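PDB 7ADK: lipoprotein from Mycoplasma mycoides subsp. capri, which probably acts as a peptidase of the chymotrypsin-like PA clan, in a family that includes mycoplasma proteases cleaving immunoglobulins. Local coordinates for residues Gly249-Leu254 and Asn778-Thr783; Lys264-Val269 and Phe751-Gly756. All coordinates share one frame; numbering follows the deposited sequence.

Contact 1: residues Gly249-Leu254 and Asn778-Thr783; sequences GKVSGL and NETART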
ATOM      1  N   GLY B 249     -12.095   8.525 -26.494  1.00 75.84           N
ATOM      2  CA  GLY B 249     -12.133   7.772 -25.246  1.00 75.84           C
ATOM      3  C   GLY B 249     -12.723   6.365 -25.332  1.00 75.84           C
ATOM      4  O   GLY B 249     -13.265   5.960 -26.357  1.00 75.84           O
ATOM      5  N   LYS B 250     -12.608   5.610 -24.240  1.00 74.06           N
ATOM      6  CA  LYS B 250     -12.880   4.173 -24.164  1.00 74.06           C
ATOM      7  C   LYS B 250     -13.405   3.762 -22.774  1.00 74.06           C
ATOM      8  O   LYS B 250     -12.865   4.237 -21.787  1.00 74.06           O
ATOM      9  CB  LYS B 250     -11.562   3.421 -24.401  1.00 74.06           C
ATOM     10  CG  LYS B 250     -10.633   3.756 -25.578  1.00 74.06           C
ATOM     11  CD  LYS B 250     -11.065   3.248 -26.943  1.00 74.06           C
ATOM     12  CE  LYS B 250      -9.939   3.345 -27.971  1.00 74.06           C
ATOM     13  NZ  LYS B 250      -9.625   4.718 -28.374  1.00 74.06           N
ATOM     14  N   VAL B 251     -14.333   2.795 -22.703  1.00 73.47           N
ATOM     15  CA  VAL B 251     -14.767   1.990 -21.516  1.00 73.47           C
ATOM     16  C   VAL B 251     -15.389   0.653 -22.009  1.00 73.47           C
ATOM     17  O   VAL B 251     -15.513   0.486 -23.221  1.00 73.47           O
ATOM     18  CB  VAL B 251     -15.777   2.739 -20.608  1.00 73.47           C
ATOM     19  CG1 VAL B 251     -15.862   2.126 -19.216  1.00 73.47           C
ATOM     20  CG2 VAL B 251     -15.497   4.225 -20.375  1.00 73.47           C
ATOM     21  N   SER B 252     -15.764  -0.312 -21.153  1.00 74.26           N
ATOM     22  CA  SER B 252     -16.778  -1.351 -21.475  1.00 74.26           C
ATOM     23  C   SER B 252     -17.444  -1.978 -20.238  1.00 74.26           C
ATOM     24  O   SER B 252     -16.795  -2.683 -19.461  1.00 74.26           O
ATOM     25  CB  SER B 252     -16.202  -2.467 -22.345  1.00 74.26           C
ATOM     26  OG  SER B 252     -17.089  -3.563 -22.446  1.00 74.26           O
ATOM     27  N   GLY B 253     -18.749  -1.757 -20.077  1.00 72.77           N
ATOM     28  CA  GLY B 253     -19.561  -2.174 -18.930  1.00 72.77           C
ATOM     29  C   GLY B 253     -20.058  -3.617 -18.999  1.00 72.77           C
ATOM     30  O   GLY B 253     -21.241  -3.873 -18.781  1.00 72.77           O
ATOM     31  N   LEU B 254     -19.167  -4.546 -19.349  1.00 74.63           N
ATOM     32  CA  LEU B 254     -19.493  -5.949 -19.619  1.00 74.63           C
ATOM     33  C   LEU B 254     -18.394  -6.964 -19.282  1.00 74.63           C
ATOM     34  O   LEU B 254     -18.690  -8.104 -18.942  1.00 74.63           O
ATOM     35  CB  LEU B 254     -19.911  -6.059 -21.084  1.00 74.63           C
ATOM     36  CG  LEU B 254     -20.441  -7.438 -21.471  1.00 74.63           C
ATOM     37  CD1 LEU B 254     -21.552  -7.289 -22.481  1.00 74.63           C
ATOM     38  CD2 LEU B 254     -19.405  -8.343 -22.102  1.00 74.63           C
ATOM     39  N   ASN B 778      -4.640   1.980 -20.775  1.00 64.73           N
ATOM     40  CA  ASN B 778      -5.745   2.911 -20.707  1.00 64.73           C
ATOM     41  C   ASN B 778      -6.620   2.560 -19.501  1.00 64.73           C
ATOM     42  O   ASN B 778      -7.489   1.698 -19.554  1.00 64.73           O
ATOM     43  CB  ASN B 778      -6.472   2.863 -22.051  1.00 64.73           C
ATOM     44  CG  ASN B 778      -7.560   3.898 -22.164  1.00 64.73           C
ATOM     45  OD1 ASN B 778      -8.126   4.380 -21.194  1.00 64.73           O
ATOM     46  ND2 ASN B 778      -7.897   4.269 -23.363  1.00 64.73           N
ATOM     47  N   GLU B 779      -6.379   3.228 -18.370  1.00 67.64           N
ATOM     48  CA  GLU B 779      -7.102   2.976 -17.119  1.00 67.64           C
ATOM     49  C   GLU B 779      -8.531   3.526 -17.108  1.00 67.64           C
ATOM     50  O   GLU B 779      -9.285   3.208 -16.196  1.00 67.64           O
ATOM     51  CB  GLU B 779      -6.264   3.425 -15.908  1.00 67.64           C
ATOM     52  CG  GLU B 779      -6.031   4.939 -15.797  1.00 67.64           C
ATOM     53  CD  GLU B 779      -5.247   5.325 -14.527  1.00 67.64           C
ATOM     54  OE1 GLU B 779      -4.159   5.935 -14.626  1.00 67.64           O
ATOM     55  OE2 GLU B 779      -5.716   5.089 -13.392  1.00 67.64           O
ATOM     56  N   THR B 780      -8.948   4.265 -18.138  1.00 68.24           N
ATOM     57  CA  THR B 780     -10.373   4.584 -18.362  1.00 68.24           C
ATOM     58  C   THR B 780     -11.071   3.479 -19.171  1.00 68.24           C
ATOM     59  O   THR B 780     -12.183   3.091 -18.836  1.00 68.24           O
ATOM     60  CB  THR B 780     -10.534   5.963 -19.005  1.00 68.24           C
ATOM     61  OG1 THR B 780      -9.896   6.933 -18.209  1.00 68.24           O
ATOM     62  CG2 THR B 780     -11.980   6.402 -19.105  1.00 68.24           C
ATOM     63  N   ALA B 781     -10.403   2.894 -20.171  1.00 68.86           N
ATOM     64  CA  ALA B 781     -10.834   1.665 -20.849  1.00 68.86           C
ATOM     65  C   ALA B 781     -10.795   0.429 -19.938  1.00 68.86           C
ATOM     66  O   ALA B 781     -11.462  -0.565 -20.210  1.00 68.86           O
ATOM     67  CB  ALA B 781      -9.913   1.395 -22.039  1.00 68.86           C
ATOM     68  N   ARG B 782      -9.961   0.465 -18.894  1.00 65.94           N
ATOM     69  CA  ARG B 782      -9.652  -0.650 -18.003  1.00 65.94           C
ATOM     70  C   ARG B 782      -8.966  -1.817 -18.740  1.00 65.94           C
ATOM     71  O   ARG B 782      -9.092  -2.970 -18.354  1.00 65.94           O
ATOM     72  CB  ARG B 782     -10.883  -1.012 -17.145  1.00 65.94           C
ATOM     73  CG  ARG B 782     -11.657   0.216 -16.629  1.00 65.94           C
ATOM     74  CD  ARG B 782     -12.691  -0.134 -15.557  1.00 65.94           C
ATOM     75  NE  ARG B 782     -13.606   0.996 -15.320  1.00 65.94           N
ATOM     76  CZ  ARG B 782     -14.845   1.119 -15.742  1.00 65.94           C
ATOM     77  NH1 ARG B 782     -15.439   0.208 -16.457  1.00 65.94           N
ATOM     78  NH2 ARG B 782     -15.536   2.178 -15.458  1.00 65.94           N
ATOM     79  N   THR B 783      -8.228  -1.516 -19.806  1.00 63.71           N
ATOM     80  CA  THR B 783      -7.503  -2.473 -20.640  1.00 63.71           C
ATOM     81  C   THR B 783      -6.282  -1.786 -21.253  1.00 63.71           C
ATOM     82  O   THR B 783      -6.005  -0.617 -21.005  1.00 63.71           O
ATOM     83  CB  THR B 783      -8.458  -3.105 -21.668  1.00 63.71           C
ATOM     84  OG1 THR B 783      -7.892  -4.172 -22.377  1.00 63.71           O
ATOM     85  CG2 THR B 783      -8.943  -2.146 -22.738  1.00 63.71           C
TER
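Val251 sets its CG1 methyl anti to the backbone N (chi1 -162°), and Arg782, extended from CG to NE, meets that methyl with its guanidinium: CG1 lies over one face of the flat group, 3.4 Å from NH1. A branched aliphatic residue suits this place, since it offers carbon to the face; Ser252 O lies near the plane at the edge, 4.4 Å from Arg782 NH1, too far for a bond. One residue earlier, Lys250 CB packs on Ala781 CB at 3.5 Å, while the Lys250 and Asn778 side chains cross at about a right angle, with Lys250 CG 3.6 Å from Asn778 ND2. The small Ala781 lets the backbones approach, with its CA 4.0 Å from Val251 CA. Asn778 shapes the turn of the hairpin between strands 769-778 and 783-792. Its OD1 accepts from Ala781 N over 2.9 Å in a nearly straight bond (170°), the donor standing above the carbonyl plane. This Asx motif adjoins a G1 beta bulge formed by Arg782 and Thr783 opposite Asn778. The Lys250 ammonium bonds to Asp248 O and Ser227 OG; Tyr703 makes a cation-pi contact with Lys250 and bonds Asn778 ND2. With such polar partners lying within one segment or outside both, packing joins the two.

Contact 2: residues Lys264-Val269 and Phe751-Gly756; sequences KGPSVV and FYAPAG
Gly265 O approaches the ring of Phe751 obliquely, its nearest ring atom being CD1 at 3.1 Å, while the other ring of the contact, Tyr752, has Pro754 CD over the centre of one face, 3.8 Å above the plane. Tyr774 meets the Tyr752 ring in a T-shaped, edge-to-face pair, and Tyr633 meets it with the planes inclined by about 60°. The setting is a buried loop-to-loop contact beside the mixed sheet of what is probably a chymotrypsin-like (PA clan) peptidase fold. Residues 751-756 belong to the connection between strands 737-747 and 761-765 of that sheet, and 264-269 to the long connection that leads up to strand 289-293.

Phe751 reaches the glycine carbonyl because its CG stands anti to its own carbonyl carbon, beside the backbone N (chi1 -72°). The same Gly265 O also receives a CA-H...O contact from Phe751, with CA 3.5 Å away. Lacking a side chain, Gly265 meets the aromatic residue through its backbone, with the carbonyl oxygen as the contacting atom. Beyond it, Pro266 and Ser267 have the extended backbone angles of a polyproline-like run, a conformation that the proline ring favours. This run carries Ser267 past the backbone of Phe751, where Phe751 O lies 3.3 Å from Ser267 CB. The CB of Tyr752 points away from 264-269, and the hydroxyl at the far end of this residue bonds to Val635 O. Ser267 O in turn is held by the hydroxyl of Tyr645. Ala753, small enough to let the proline ring come near, completes the interface: Pro266 CB lies 4.1 Å from Ala753 N, and on the apolar side Pro266 CG rests against Ala753 CB at 4.1 Å.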
ATOM      1  N   LYS B 264     -12.075  -0.707  -9.934  1.00 70.35           N
ATOM      2  CA  LYS B 264     -10.968  -1.620  -9.617  1.00 70.35           C
ATOM      3  C   LYS B 264     -10.892  -2.791 -10.615  1.00 70.35           C
ATOM      4  O   LYS B 264     -10.308  -3.823 -10.312  1.00 70.35           O
ATOM      5  CB  LYS B 264     -11.085  -2.095  -8.160  1.00 70.35           C
ATOM      6  CG  LYS B 264     -11.165  -0.945  -7.152  1.00 70.35           C
ATOM      7  CD  LYS B 264     -11.317  -1.459  -5.722  1.00 70.35           C
ATOM      8  CE  LYS B 264     -11.544  -0.281  -4.769  1.00 70.35           C
ATOM      9  NZ  LYS B 264     -11.772  -0.739  -3.381  1.00 70.35           N
ATOM     10  N   GLY B 265     -11.499  -2.653 -11.800  1.00 66.66           N
ATOM     11  CA  GLY B 265     -11.365  -3.564 -12.942  1.00 66.66           C
ATOM     12  C   GLY B 265      -9.917  -3.788 -13.431  1.00 66.66           C
ATOM     13  O   GLY B 265      -9.619  -4.905 -13.828  1.00 66.66           O
ATOM     14  N   PRO B 266      -8.971  -2.829 -13.347  1.00 63.36           N
ATOM     15  CA  PRO B 266      -7.538  -3.124 -13.372  1.00 63.36           C
ATOM     16  C   PRO B 266      -7.126  -4.078 -12.234  1.00 63.36           C
ATOM     17  O   PRO B 266      -7.630  -3.964 -11.125  1.00 63.36           O
ATOM     18  CB  PRO B 266      -6.842  -1.769 -13.220  1.00 63.36           C
ATOM     19  CG  PRO B 266      -7.875  -0.765 -13.700  1.00 63.36           C
ATOM     20  CD  PRO B 266      -9.183  -1.394 -13.260  1.00 63.36           C
ATOM     21  N   SER B 267      -6.178  -4.982 -12.468  1.00 61.37           N
ATOM     22  CA  SER B 267      -5.872  -6.118 -11.569  1.00 61.37           C
ATOM     23  C   SER B 267      -5.602  -5.848 -10.069  1.00 61.37           C
ATOM     24  O   SER B 267      -5.298  -4.739  -9.629  1.00 61.37           O
ATOM     25  CB  SER B 267      -4.679  -6.859 -12.178  1.00 61.37           C
ATOM     26  OG  SER B 267      -4.153  -7.857 -11.348  1.00 61.37           O
ATOM     27  N   VAL B 268      -5.607  -6.923  -9.267  1.00 58.61           N
ATOM     28  CA  VAL B 268      -4.851  -7.050  -8.001  1.00 58.61           C
ATOM     29  C   VAL B 268      -3.339  -6.800  -8.184  1.00 58.61           C
ATOM     30  O   VAL B 268      -2.884  -6.601  -9.305  1.00 58.61           O
ATOM     31  CB  VAL B 268      -5.292  -8.334  -7.256  1.00 58.61           C
ATOM     32  CG1 VAL B 268      -4.762  -9.614  -7.867  1.00 58.61           C
ATOM     33  CG2 VAL B 268      -4.955  -8.353  -5.767  1.00 58.61           C
ATOM     34  N   VAL B 269      -2.559  -6.717  -7.096  1.00 59.54           N
ATOM     35  CA  VAL B 269      -1.277  -5.986  -7.105  1.00 59.54           C
ATOM     36  C   VAL B 269      -0.070  -6.554  -6.338  1.00 59.54           C
ATOM     37  O   VAL B 269       1.057  -6.222  -6.677  1.00 59.54           O
ATOM     38  CB  VAL B 269      -1.552  -4.575  -6.601  1.00 59.54           C
ATOM     39  CG1 VAL B 269      -1.879  -4.570  -5.117  1.00 59.54           C
ATOM     40  CG2 VAL B 269      -0.357  -3.661  -6.794  1.00 59.54           C
ATOM     41  N   PHE B 751      -8.119  -7.614 -17.534  1.00 61.95           N
ATOM     42  CA  PHE B 751      -8.032  -6.885 -16.264  1.00 61.95           C
ATOM     43  C   PHE B 751      -6.653  -6.235 -16.114  1.00 61.95           C
ATOM     44  O   PHE B 751      -5.910  -6.579 -15.204  1.00 61.95           O
ATOM     45  CB  PHE B 751      -8.342  -7.837 -15.085  1.00 61.95           C
ATOM     46  CG  PHE B 751      -9.772  -8.308 -14.854  1.00 61.95           C
ATOM     47  CD1 PHE B 751     -10.877  -7.468 -15.093  1.00 61.95           C
ATOM     48  CD2 PHE B 751      -9.981  -9.562 -14.252  1.00 61.95           C
ATOM     49  CE1 PHE B 751     -12.170  -7.877 -14.731  1.00 61.95           C
ATOM     50  CE2 PHE B 751     -11.274  -9.974 -13.901  1.00 61.95           C
ATOM     51  CZ  PHE B 751     -12.368  -9.124 -14.123  1.00 61.95           C
ATOM     52  N   TYR B 752      -6.246  -5.322 -17.001  1.00 56.86           N
ATOM     53  CA  TYR B 752      -4.841  -4.885 -17.029  1.00 56.86           C
ATOM     54  C   TYR B 752      -4.604  -3.473 -17.561  1.00 56.86           C
ATOM     55  O   TYR B 752      -4.184  -3.263 -18.699  1.00 56.86           O
ATOM     56  CB  TYR B 752      -4.029  -5.923 -17.795  1.00 56.86           C
ATOM     57  CG  TYR B 752      -2.552  -6.012 -17.448  1.00 56.86           C
ATOM     58  CD1 TYR B 752      -2.134  -6.307 -16.139  1.00 56.86           C
ATOM     59  CD2 TYR B 752      -1.589  -5.834 -18.446  1.00 56.86           C
ATOM     60  CE1 TYR B 752      -0.763  -6.374 -15.825  1.00 56.86           C
ATOM     61  CE2 TYR B 752      -0.223  -5.896 -18.142  1.00 56.86           C
ATOM     62  CZ  TYR B 752       0.195  -6.156 -16.829  1.00 56.86           C
ATOM     63  OH  TYR B 752       1.519  -6.153 -16.561  1.00 56.86           O
ATOM     64  N   ALA B 753      -4.803  -2.485 -16.693  1.00 56.04           N
ATOM     65  CA  ALA B 753      -4.371  -1.115 -16.922  1.00 56.04           C
ATOM     66  C   ALA B 753      -3.402  -0.617 -15.820  1.00 56.04           C
ATOM     67  O   ALA B 753      -3.728   0.293 -15.060  1.00 56.04           O
ATOM     68  CB  ALA B 753      -5.618  -0.261 -17.129  1.00 56.04           C
ATOM     69  N   PRO B 754      -2.204  -1.217 -15.685  1.00 57.80           N
ATOM     70  CA  PRO B 754      -1.173  -0.785 -14.745  1.00 57.80           C
ATOM     71  C   PRO B 754      -0.538   0.553 -15.160  1.00 57.80           C
ATOM     72  O   PRO B 754       0.368   0.627 -15.991  1.00 57.80           O
ATOM     73  CB  PRO B 754      -0.156  -1.924 -14.725  1.00 57.80           C
ATOM     74  CG  PRO B 754      -0.263  -2.513 -16.120  1.00 57.80           C
ATOM     75  CD  PRO B 754      -1.752  -2.408 -16.383  1.00 57.80           C
ATOM     76  N   ALA B 755      -0.985   1.632 -14.538  1.00 64.17           N
ATOM     77  CA  ALA B 755      -0.492   2.980 -14.787  1.00 64.17           C
ATOM     78  C   ALA B 755       0.998   3.166 -14.443  1.00 64.17           C
ATOM     79  O   ALA B 755       1.480   2.640 -13.444  1.00 64.17           O
ATOM     80  CB  ALA B 755      -1.363   3.953 -13.995  1.00 64.17           C
ATOM     81  N   GLY B 756       1.710   3.982 -15.227  1.00 62.08           N
ATOM     82  CA  GLY B 756       3.012   4.557 -14.876  1.00 62.08           C
ATOM     83  C   GLY B 756       4.146   3.549 -14.694  1.00 62.08           C
ATOM     84  O   GLY B 756       4.786   3.492 -13.645  1.00 62.08           O
TER

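From the N terminus the chain passes helix 220-226 and enters a long connection that supplies both first segments, 249-254 and then 264-269, before strand 289-293. Much later it returns with 751-756, where contact 2 closes its loop, and then with 778-783, where contact 1 closes a wider one. Contact 2 is therefore nested inside contact 1. Together they lay one connection preceding strand 289-293 along two loops of the mixed sheet, after strands 737-747 and 769-778. Their centres are 11 Å apart and the two sites touch: Ala753 CB packs 3.6 Å from Glu779 CA, so the two partner loops are in direct contact.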